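Local coordinates for serine racemase (Enterococcus faecalis, PDB 4ECL), which is a two-subunit racemase-family protein with the fold of the alanine racemases, a TIM-barrel domain followed by a mostly beta C-terminal domain, at residues 35-40 against 223-228. Sequence-based numbering, arbitrary orientation.
Sequences AVVKAE and ALYGVL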
ATOM      1  N   ALA A  35       0.864 -21.689  -8.401  1.00 16.58           N
ATOM      2  CA  ALA A  35       1.201 -20.755  -7.355  1.00 18.04           C
ATOM      3  C   ALA A  35       0.704 -19.373  -7.766  1.00 22.35           C
ATOM      4  O   ALA A  35       1.083 -18.846  -8.814  1.00 22.51           O
ATOM      5  CB  ALA A  35       2.701 -20.754  -7.122  1.00 16.07           C
ATOM      6  N   VAL A  36      -0.163 -18.801  -6.943  1.00 18.95           N
ATOM      7  CA  VAL A  36      -0.707 -17.486  -7.221  1.00 18.86           C
ATOM      8  C   VAL A  36       0.258 -16.428  -6.677  1.00 24.42           C
ATOM      9  O   VAL A  36       0.388 -16.269  -5.453  1.00 23.90           O
ATOM     10  CB  VAL A  36      -2.072 -17.336  -6.552  1.00 20.42           C
ATOM     11  CG1 VAL A  36      -2.642 -15.941  -6.811  1.00 17.68           C
ATOM     12  CG2 VAL A  36      -3.021 -18.421  -7.065  1.00 20.69           C
ATOM     13  N   VAL A  37       0.950 -15.719  -7.570  1.00 19.54           N
ATOM     14  CA  VAL A  37       2.007 -14.796  -7.135  1.00 20.77           C
ATOM     15  C   VAL A  37       1.708 -13.326  -7.465  1.00 23.56           C
ATOM     16  O   VAL A  37       2.611 -12.493  -7.514  1.00 25.07           O
ATOM     17  CB  VAL A  37       3.389 -15.211  -7.703  1.00 18.28           C
ATOM     18  CG1 VAL A  37       3.846 -16.531  -7.071  1.00 24.07           C
ATOM     19  CG2 VAL A  37       3.353 -15.342  -9.225  1.00 12.68           C
ATOM     20  N   LYS A  38       0.433 -13.023  -7.690  1.00 21.76           N
ATOM     21  CA  LYS A  38      -0.009 -11.661  -7.978  1.00 21.66           C
ATOM     22  C   LYS A  38       0.208 -10.745  -6.769  1.00 20.01           C
ATOM     23  O   LYS A  38       0.377 -11.228  -5.649  1.00 19.63           O
ATOM     24  CB  LYS A  38      -1.485 -11.661  -8.358  1.00 17.92           C
ATOM     25  CG  LYS A  38      -2.370 -12.298  -7.329  1.00 20.94           C
ATOM     26  CD  LYS A  38      -3.820 -12.363  -7.775  1.00 29.27           C
ATOM     27  CE  LYS A  38      -4.707 -12.800  -6.624  1.00 37.70           C
ATOM     28  NZ  LYS A  38      -6.155 -12.758  -6.955  1.00 46.56           N
ATOM     29  N   ALA A  39       0.179  -9.434  -7.007  1.00 19.12           N
ATOM     30  CA  ALA A  39       0.446  -8.409  -5.986  1.00 19.88           C
ATOM     31  C   ALA A  39       1.723  -8.638  -5.207  1.00 17.50           C
ATOM     32  O   ALA A  39       1.683  -8.752  -3.984  1.00 20.19           O
ATOM     33  CB  ALA A  39      -0.699  -8.297  -5.025  1.00 23.83           C
ATOM     34  N   GLU A  40       2.849  -8.687  -5.914  1.00 20.40           N
ATOM     35  CA  GLU A  40       4.136  -8.938  -5.294  1.00 24.48           C
ATOM     36  C   GLU A  40       4.117 -10.201  -4.448  1.00 22.47           C
ATOM     37  O   GLU A  40       4.653 -10.209  -3.332  1.00 22.41           O
ATOM     38  CB  GLU A  40       4.564  -7.745  -4.441  1.00 30.46           C
ATOM     39  CG  GLU A  40       5.040  -6.577  -5.271  1.00 36.51           C
ATOM     40  CD  GLU A  40       6.292  -6.916  -6.048  1.00 40.88           C
ATOM     41  OE1 GLU A  40       7.090  -7.755  -5.562  1.00 31.79           O
ATOM     42  OE2 GLU A  40       6.470  -6.354  -7.150  1.00 48.51           O
ATOM     43  N   ALA A 223      -2.682 -20.116   1.386  1.00 22.56           N
ATOM     44  CA  ALA A 223      -2.158 -21.351   1.964  1.00 20.20           C
ATOM     45  C   ALA A 223      -0.678 -21.502   1.649  1.00 22.61           C
ATOM     46  O   ALA A 223       0.102 -21.966   2.486  1.00 20.72           O
ATOM     47  CB  ALA A 223      -2.944 -22.583   1.466  1.00 19.72           C
ATOM     48  N   LEU A 224      -0.289 -21.115   0.440  1.00 17.67           N
ATOM     49  CA  LEU A 224       1.105 -21.219   0.037  1.00 20.04           C
ATOM     50  C   LEU A 224       1.995 -20.387   0.969  1.00 24.71           C
ATOM     51  O   LEU A 224       3.148 -20.743   1.241  1.00 24.86           O
ATOM     52  CB  LEU A 224       1.255 -20.746  -1.400  1.00 16.82           C
ATOM     53  CG  LEU A 224       2.650 -20.761  -2.014  1.00 19.74           C
ATOM     54  CD1 LEU A 224       3.089 -22.169  -2.262  1.00 21.61           C
ATOM     55  CD2 LEU A 224       2.698 -19.941  -3.301  1.00 27.14           C
ATOM     56  N   TYR A 225       1.442 -19.294   1.476  1.00 21.64           N
ATOM     57  CA  TYR A 225       2.206 -18.374   2.317  1.00 20.65           C
ATOM     58  C   TYR A 225       2.060 -18.688   3.807  1.00 24.10           C
ATOM     59  O   TYR A 225       2.602 -17.993   4.668  1.00 27.25           O
ATOM     60  CB  TYR A 225       1.818 -16.925   1.990  1.00 18.00           C
ATOM     61  CG  TYR A 225       2.011 -16.610   0.522  1.00 17.63           C
ATOM     62  CD1 TYR A 225       3.285 -16.585  -0.037  1.00 21.51           C
ATOM     63  CD2 TYR A 225       0.928 -16.367  -0.309  1.00 17.47           C
ATOM     64  CE1 TYR A 225       3.479 -16.310  -1.380  1.00 14.97           C
ATOM     65  CE2 TYR A 225       1.110 -16.088  -1.659  1.00 20.41           C
ATOM     66  CZ  TYR A 225       2.390 -16.062  -2.185  1.00 20.79           C
ATOM     67  OH  TYR A 225       2.586 -15.799  -3.526  1.00 21.28           O
ATOM     68  N   GLY A 226       1.320 -19.747   4.104  1.00 25.80           N
ATOM     69  CA  GLY A 226       1.286 -20.295   5.450  1.00 19.74           C
ATOM     70  C   GLY A 226       0.425 -19.485   6.389  1.00 30.00           C
ATOM     71  O   GLY A 226       0.586 -19.528   7.611  1.00 42.62           O
ATOM     72  N   VAL A 227      -0.494 -18.730   5.811  1.00 26.85           N
ATOM     73  CA  VAL A 227      -1.419 -17.938   6.593  1.00 27.67           C
ATOM     74  C   VAL A 227      -2.826 -18.290   6.137  1.00 41.17           C
ATOM     75  O   VAL A 227      -3.051 -18.549   4.951  1.00 50.62           O
ATOM     76  CB  VAL A 227      -1.148 -16.452   6.369  1.00 28.47           C
ATOM     77  CG1 VAL A 227       0.158 -16.064   7.025  1.00 30.43           C
ATOM     78  CG2 VAL A 227      -1.065 -16.158   4.881  1.00 31.51           C
ATOM     79  N   LEU A 228      -3.777 -18.330   7.060  1.00 37.89           N
ATOM     80  CA  LEU A 228      -5.162 -18.474   6.638  1.00 44.26           C
ATOM     81  C   LEU A 228      -5.935 -17.168   6.831  1.00 56.10           C
ATOM     82  O   LEU A 228      -5.877 -16.560   7.898  1.00 62.25           O
ATOM     83  CB  LEU A 228      -5.843 -19.663   7.322  1.00 42.02           C
ATOM     84  CG  LEU A 228      -5.310 -21.026   6.866  1.00 44.28           C
ATOM     85  CD1 LEU A 228      -6.286 -22.129   7.256  1.00 52.76           C
ATOM     86  CD2 LEU A 228      -5.029 -21.058   5.358  1.00 40.46           C
TER
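The hydroxyl of Tyr225 donates a hydrogen bond to the backbone carbonyl of Val36, with OH 3.0 Å from O. The bond is bent at the acceptor, with a C=O...OH angle of 138°. The hydroxyl also lies 26° from the carbonyl plane. Val36 O itself sits at the edge of the tyrosine ring, near the ring plane.

The CG of Tyr225 is anti to its own carbonyl carbon (chi1 -56°), which sends the ring from the turn at 223-226 across to the end of strand 32-36. The tyrosine and Val37 side chains meet at about a right angle. Here the hydroxyl stands 3.8 Å from Val37 CG1 and equally 3.8 Å from Val37 CA, so aliphatic carbon packs beside the polar tip. His44 stacks on the Tyr225 ring, and Tyr42 also meets it.

A second, purely apolar touch lies one residue earlier in each segment. Leu224 reaches Ala35 with one methyl, CD2 standing 3.9 Å from CB. Its CG is anti to the backbone N, and the CB bond already points toward the strand. Leu53 of helix 46-55 packs on both residues, while Leu16 and Val20 of helix 13-25 touch the leucine.

The turn is closed by Gly226 N bonding to Ala223 O at 3.0 Å. Glycine suits the positive phi there.

In the TIM-barrel domain of this alanine racemase family member, strands 32-36 and 217-220 are parallel neighbours. A side-chain-to-backbone bond here ties the C-terminal end of strand 32-36 to the chain that follows strand 217-220. All five touching residues are buried. In that setting one directional bond gives the buried Val36 carbonyl and the tyrosine hydroxyl a partner in each other, while the leucine methyl adds one apolar contact beside it.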